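De novo designed switch protein caging a hemagglutinin binder (sCageHA267_1S) (Synthetic construct, PDB 7CBC) is an artificial biosensor component, a designed six-helix bundle that cages a hemagglutinin-binding domain and probably exposes it when switched. Local coordinates at residues A[36-41]-A[230-235]; A[127-132]-A[162-167]. All coordinates share one frame; numbering follows the deposited sequence.

Contact 1 of 2, residues A[36-41]-A[230-235]; sequences LNLELV and ELNLDL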
loop_
_atom_site.group_PDB
_atom_site.type_symbol
_atom_site.label_atom_id
_atom_site.label_comp_id
_atom_site.label_asym_id
_atom_site.label_seq_id
_atom_site.Cartn_x
_atom_site.Cartn_y
_atom_site.Cartn_z
ATOM N N LEU A 36 -17.303 2.463 8.236
ATOM C CA LEU A 36 -18.617 2.782 7.683
ATOM C C LEU A 36 -19.413 1.526 7.361
ATOM O O LEU A 36 -20.618 1.457 7.635
ATOM C CB LEU A 36 -18.478 3.634 6.424
ATOM C CG LEU A 36 -17.860 5.013 6.565
ATOM C CD1 LEU A 36 -18.053 5.762 5.255
ATOM C CD2 LEU A 36 -18.512 5.759 7.733
ATOM N N ASN A 37 -18.776 0.538 6.731
ATOM C CA ASN A 37 -19.519 -0.665 6.373
ATOM C C ASN A 37 -20.089 -1.352 7.610
ATOM O O ASN A 37 -21.253 -1.777 7.612
ATOM C CB ASN A 37 -18.645 -1.625 5.573
ATOM C CG ASN A 37 -19.443 -2.769 4.979
ATOM O OD1 ASN A 37 -20.082 -2.625 3.933
ATOM N ND2 ASN A 37 -19.425 -3.915 5.651
ATOM N N LEU A 38 -19.296 -1.457 8.678
ATOM C CA LEU A 38 -19.809 -2.095 9.884
ATOM C C LEU A 38 -20.985 -1.313 10.446
ATOM O O LEU A 38 -22.009 -1.899 10.820
ATOM C CB LEU A 38 -18.704 -2.238 10.924
ATOM C CG LEU A 38 -17.613 -3.232 10.508
ATOM C CD1 LEU A 38 -16.690 -3.510 11.675
ATOM C CD2 LEU A 38 -18.224 -4.529 9.970
ATOM N N GLU A 39 -20.861 0.014 10.491
ATOM C CA GLU A 39 -21.951 0.858 10.959
ATOM C C GLU A 39 -23.198 0.685 10.103
ATOM O O GLU A 39 -24.318 0.653 10.625
ATOM C CB GLU A 39 -21.512 2.318 10.964
ATOM C CG GLU A 39 -20.491 2.642 12.029
ATOM C CD GLU A 39 -21.132 3.288 13.232
ATOM O OE1 GLU A 39 -22.173 3.961 13.055
ATOM O OE2 GLU A 39 -20.603 3.118 14.353
ATOM N N LEU A 40 -23.026 0.584 8.786
ATOM C CA LEU A 40 -24.179 0.425 7.909
ATOM C C LEU A 40 -24.871 -0.914 8.141
ATOM O O LEU A 40 -26.110 -0.991 8.173
ATOM C CB LEU A 40 -23.742 0.567 6.456
ATOM C CG LEU A 40 -24.862 0.308 5.454
ATOM C CD1 LEU A 40 -26.061 1.225 5.734
ATOM C CD2 LEU A 40 -24.361 0.448 4.017
ATOM N N VAL A 41 -24.091 -1.985 8.297
ATOM C CA VAL A 41 -24.688 -3.278 8.613
ATOM C C VAL A 41 -25.478 -3.189 9.908
ATOM O O VAL A 41 -26.596 -3.712 10.011
ATOM C CB VAL A 41 -23.604 -4.364 8.695
ATOM C CG1 VAL A 41 -24.201 -5.643 9.235
ATOM C CG2 VAL A 41 -23.008 -4.592 7.336
ATOM N N GLU A 230 -13.602 -10.869 3.739
ATOM C CA GLU A 230 -14.145 -12.139 4.218
ATOM C C GLU A 230 -14.978 -11.945 5.481
ATOM O O GLU A 230 -16.052 -12.542 5.619
ATOM C CB GLU A 230 -13.028 -13.149 4.461
ATOM C CG GLU A 230 -12.615 -13.922 3.217
ATOM C CD GLU A 230 -13.270 -15.291 3.136
ATOM O OE1 GLU A 230 -14.354 -15.411 2.517
ATOM O OE2 GLU A 230 -12.698 -16.253 3.700
ATOM N N LEU A 231 -14.512 -11.108 6.409
ATOM C CA LEU A 231 -15.357 -10.721 7.535
ATOM C C LEU A 231 -16.674 -10.137 7.060
ATOM O O LEU A 231 -17.742 -10.461 7.607
ATOM C CB LEU A 231 -14.649 -9.701 8.420
ATOM C CG LEU A 231 -13.542 -10.167 9.356
ATOM C CD1 LEU A 231 -13.186 -9.021 10.278
ATOM C CD2 LEU A 231 -13.989 -11.386 10.154
ATOM N N ASN A 232 -16.621 -9.250 6.064
ATOM C CA ASN A 232 -17.828 -8.559 5.622
ATOM C C ASN A 232 -18.866 -9.538 5.078
ATOM O O ASN A 232 -20.037 -9.493 5.465
ATOM C CB ASN A 232 -17.469 -7.504 4.583
ATOM C CG ASN A 232 -16.825 -6.291 5.193
ATOM O OD1 ASN A 232 -16.846 -6.104 6.408
ATOM N ND2 ASN A 232 -16.236 -5.453 4.353
ATOM N N LEU A 233 -18.451 -10.443 4.191
ATOM C CA LEU A 233 -19.385 -11.427 3.662
ATOM C C LEU A 233 -19.898 -12.354 4.761
ATOM O O LEU A 233 -21.106 -12.619 4.837
ATOM C CB LEU A 233 -18.723 -12.222 2.539
ATOM C CG LEU A 233 -18.230 -11.343 1.390
ATOM C CD1 LEU A 233 -17.120 -12.041 0.614
ATOM C CD2 LEU A 233 -19.380 -10.965 0.460
ATOM N N ASP A 234 -19.005 -12.838 5.630
ATOM C CA ASP A 234 -19.423 -13.679 6.753
ATOM C C ASP A 234 -20.437 -12.957 7.634
ATOM O O ASP A 234 -21.392 -13.567 8.129
ATOM C CB ASP A 234 -18.204 -14.096 7.583
ATOM C CG ASP A 234 -17.362 -15.191 6.909
ATOM O OD1 ASP A 234 -17.665 -15.556 5.746
ATOM O OD2 ASP A 234 -16.381 -15.667 7.538
ATOM N N LEU A 235 -20.246 -11.654 7.839
ATOM C CA LEU A 235 -21.170 -10.889 8.664
ATOM C C LEU A 235 -22.507 -10.695 7.962
ATOM O O LEU A 235 -23.567 -10.768 8.602
ATOM C CB LEU A 235 -20.545 -9.545 9.014
ATOM C CG LEU A 235 -21.393 -8.552 9.796
ATOM C CD1 LEU A 235 -21.665 -9.062 11.211
ATOM C CD2 LEU A 235 -20.697 -7.204 9.824
#
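Asn232 brings its side-chain amide up against that of Asn37, with OD1 3.5 Å from Asn37 ND2. The two side chains arrive from opposite directions, and their amide planes are inclined to each other by 38°. The Asn232 amide swings across towards helix 3-46 although the CB bond itself does not point there. The carbonyl end has a clear partner just before 36-41: OD1 accepts a hydrogen bond from Gln34 NE2. Asn133 of helix 99-142 touches both asparagines, so a third helix closes this polar layer. Asparagine suits the place because its amide offers an acceptor to Gln34 NE2 and, through ND2, a donor to Gln229 OE1 in a weak hydrogen bond, next to aliphatic chains in the same buried interface. A leucine in place of Asn232 would probably leave Gln34 NE2 without this buried acceptor and put methyl groups against the amide of Asn37.

The two short segments run parallel, 3° apart with axes 11.4 Å from each other, as neighbouring helices of the designed six-helix bundle. This wide spacing leaves room for whole side chains to meet between the backbones, and the layer changes from polar to apolar within one turn.

At Leu235, CD2 is the branch that does the touching. It lies 3.6 Å from Leu38 CD2, and it also meets Val41 CG1 at 3.9 Å. Leu235 and Val41 point at each other tip to tip: Leu235 CG is anti to its backbone N (chi1 176°), extending the side chain into the interface, and Val41 CG1 faces it. Leucine and valine suit this buried turn because their methyl groups fill the space between the helices without bringing polar atoms that need partners, and Ile252 of helix 245-268 packs on Leu235 as well.

Contact 2 of 2, residues A[127-132]-A[162-167]; sequences AKLQEL and EIIDEA
Leu129 and Ile163 make the apolar centre of this contact, sliding past each other in opposite directions so that their branches lie alongside. Leu129 CD2 rests 3.9 Å from Ile163 CG2, and the same methyl reaches Ile163 CD1 at 4.0 Å. Ile163 thus touches with both arms: CG2 is anti to its backbone N, while CG1 stands beside that N (chi1 -70°) and carries CD1 on towards Lys128, whose CB it meets at 3.8 Å. The second methyl of Leu129 serves another residue, for CD1 packs against CG1 of Ile164 at 4.0 Å, the two side chains crossing at about a right angle. A forked leucine is well suited to engage two successive isoleucines in this way, one with each methyl.

Helices 99-142 and 146-190 are consecutive in the chain and form a helical hairpin of the six-helix bundle. Their segments here are antiparallel, at 176°, with axes 10.3 Å apart. Leu129 is buried and packs on Leu225 of helix 195-239, while Ile164, less enclosed, touches Ala226 of the same helix.

The charged interaction lies towards the outer side of the hairpin. Lys128 NZ gives a weak hydrogen bond, part of a salt bridge, to Glu166 OE2 at 3.4 Å; OE1 is farther off, so one oxygen carries most of the approach. Lysine fits this boundary position because its aliphatic base can lie on Ile163 while the extended chain brings the ammonium outward. Glu166 is exposed, and its CG sits between the backbone N and the carbonyl carbon (chi1 81°), from where the extended chain brings the carboxylate to the lysine, the two side chains crossing nearly at right angles.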
loop_
_atom_site.group_PDB
_atom_site.type_symbol
_atom_site.label_atom_id
_atom_site.label_comp_id
_atom_site.label_asym_id
_atom_site.label_seq_id
_atom_site.Cartn_x
_atom_site.Cartn_y
_atom_site.Cartn_z
ATOM N N ALA A 127 -12.534 0.629 -3.678
ATOM C CA ALA A 127 -13.787 1.311 -4.012
ATOM C C ALA A 127 -14.831 0.335 -4.537
ATOM O O ALA A 127 -16.015 0.431 -4.179
ATOM C CB ALA A 127 -13.540 2.416 -5.039
ATOM N N LYS A 128 -14.422 -0.610 -5.388
ATOM C CA LYS A 128 -15.382 -1.561 -5.933
ATOM C C LYS A 128 -15.994 -2.424 -4.835
ATOM O O LYS A 128 -17.209 -2.655 -4.835
ATOM C CB LYS A 128 -14.732 -2.438 -6.999
ATOM C CG LYS A 128 -14.379 -1.692 -8.281
ATOM C CD LYS A 128 -13.769 -2.638 -9.293
ATOM C CE LYS A 128 -13.270 -1.909 -10.520
ATOM N NZ LYS A 128 -12.801 -2.898 -11.539
ATOM N N LEU A 129 -15.181 -2.899 -3.888
ATOM C CA LEU A 129 -15.737 -3.661 -2.780
ATOM C C LEU A 129 -16.696 -2.814 -1.959
ATOM O O LEU A 129 -17.736 -3.308 -1.515
ATOM C CB LEU A 129 -14.635 -4.224 -1.890
ATOM C CG LEU A 129 -13.707 -5.246 -2.542
ATOM C CD1 LEU A 129 -12.559 -5.594 -1.601
ATOM C CD2 LEU A 129 -14.482 -6.492 -2.927
ATOM N N GLN A 130 -16.377 -1.535 -1.751
ATOM C CA GLN A 130 -17.284 -0.681 -0.981
ATOM C C GLN A 130 -18.635 -0.542 -1.670
ATOM O O GLN A 130 -19.686 -0.754 -1.053
ATOM C CB GLN A 130 -16.670 0.694 -0.759
ATOM C CG GLN A 130 -17.456 1.557 0.219
ATOM C CD GLN A 130 -17.239 1.134 1.663
ATOM O OE1 GLN A 130 -16.615 0.106 1.938
ATOM N NE2 GLN A 130 -17.741 1.936 2.597
ATOM N N GLU A 131 -18.626 -0.170 -2.948
ATOM C CA GLU A 131 -19.871 -0.054 -3.695
ATOM C C GLU A 131 -20.645 -1.368 -3.676
ATOM O O GLU A 131 -21.863 -1.387 -3.438
ATOM C CB GLU A 131 -19.548 0.392 -5.119
ATOM C CG GLU A 131 -20.610 0.056 -6.151
ATOM C CD GLU A 131 -20.100 0.279 -7.562
ATOM O OE1 GLU A 131 -18.867 0.191 -7.759
ATOM O OE2 GLU A 131 -20.922 0.536 -8.472
ATOM N N LEU A 132 -19.943 -2.479 -3.893
ATOM C CA LEU A 132 -20.547 -3.795 -3.750
ATOM C C LEU A 132 -21.137 -3.980 -2.365
ATOM O O LEU A 132 -22.252 -4.496 -2.222
ATOM C CB LEU A 132 -19.508 -4.881 -4.022
ATOM C CG LEU A 132 -20.021 -6.294 -3.772
ATOM C CD1 LEU A 132 -20.769 -6.765 -4.996
ATOM C CD2 LEU A 132 -18.873 -7.226 -3.464
ATOM N N GLU A 162 -13.622 -12.023 -7.489
ATOM C CA GLU A 162 -13.183 -11.502 -8.781
ATOM C C GLU A 162 -12.466 -10.165 -8.614
ATOM O O GLU A 162 -11.417 -9.940 -9.223
ATOM C CB GLU A 162 -14.369 -11.351 -9.739
ATOM C CG GLU A 162 -15.088 -12.665 -10.093
ATOM C CD GLU A 162 -16.347 -12.463 -10.954
ATOM O OE1 GLU A 162 -16.596 -11.323 -11.421
ATOM O OE2 GLU A 162 -17.080 -13.457 -11.176
ATOM N N ILE A 163 -13.012 -9.268 -7.786
ATOM C CA ILE A 163 -12.376 -7.962 -7.579
ATOM C C ILE A 163 -11.008 -8.127 -6.916
ATOM O O ILE A 163 -10.013 -7.525 -7.338
ATOM C CB ILE A 163 -13.293 -7.046 -6.748
ATOM C CG1 ILE A 163 -14.523 -6.619 -7.552
ATOM C CG2 ILE A 163 -12.518 -5.824 -6.248
ATOM C CD1 ILE A 163 -15.668 -6.074 -6.677
ATOM N N ILE A 164 -10.941 -8.933 -5.855
ATOM C CA ILE A 164 -9.677 -9.123 -5.156
ATOM C C ILE A 164 -8.680 -9.871 -6.032
ATOM O O ILE A 164 -7.470 -9.589 -5.997
ATOM C CB ILE A 164 -9.914 -9.836 -3.817
ATOM C CG1 ILE A 164 -10.515 -8.856 -2.812
ATOM C CG2 ILE A 164 -8.604 -10.396 -3.260
ATOM C CD1 ILE A 164 -10.906 -9.512 -1.544
ATOM N N ASP A 165 -9.159 -10.823 -6.840
ATOM C CA ASP A 165 -8.257 -11.568 -7.712
ATOM C C ASP A 165 -7.625 -10.677 -8.769
ATOM O O ASP A 165 -6.471 -10.904 -9.148
ATOM C CB ASP A 165 -8.969 -12.747 -8.394
ATOM C CG ASP A 165 -9.197 -13.940 -7.454
ATOM O OD1 ASP A 165 -8.706 -13.901 -6.305
ATOM O OD2 ASP A 165 -9.832 -14.938 -7.885
ATOM N N GLU A 166 -8.346 -9.662 -9.268
ATOM C CA GLU A 166 -7.707 -8.788 -10.253
ATOM C C GLU A 166 -6.746 -7.797 -9.595
ATOM O O GLU A 166 -5.770 -7.362 -10.228
ATOM C CB GLU A 166 -8.762 -8.069 -11.103
ATOM C CG GLU A 166 -9.400 -6.846 -10.490
ATOM C CD GLU A 166 -10.389 -6.164 -11.442
ATOM O OE1 GLU A 166 -9.971 -5.771 -12.555
ATOM O OE2 GLU A 166 -11.589 -6.033 -11.085
ATOM N N ALA A 167 -6.982 -7.456 -8.327
ATOM C CA ALA A 167 -6.007 -6.681 -7.569
ATOM C C ALA A 167 -4.738 -7.487 -7.325
ATOM O O ALA A 167 -3.630 -6.946 -7.381
ATOM C CB ALA A 167 -6.617 -6.222 -6.244
#

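How the contacts relate
Contact 1 is wholly buried, whereas contact 2 runs from the interior out to the surface of the bundle. Accordingly, the first sets an amide pair beside an aliphatic cluster, while the second sets an aliphatic cluster beside a weak lysine-glutamate salt bridge that can remain near solvent. They share no helix: contact 1 joins the distant helices 3-46 and 195-239 in parallel, and contact 2 joins the successive, antiparallel helices 99-142 and 146-190. Contact 2 is nested in the stretch of chain that contact 1 closes. Their centres are about 14 Å apart, and they meet where Leu36 CB packs 4.3 Å from Gln130 NE2, linking helix 3-46 to helix 99-142.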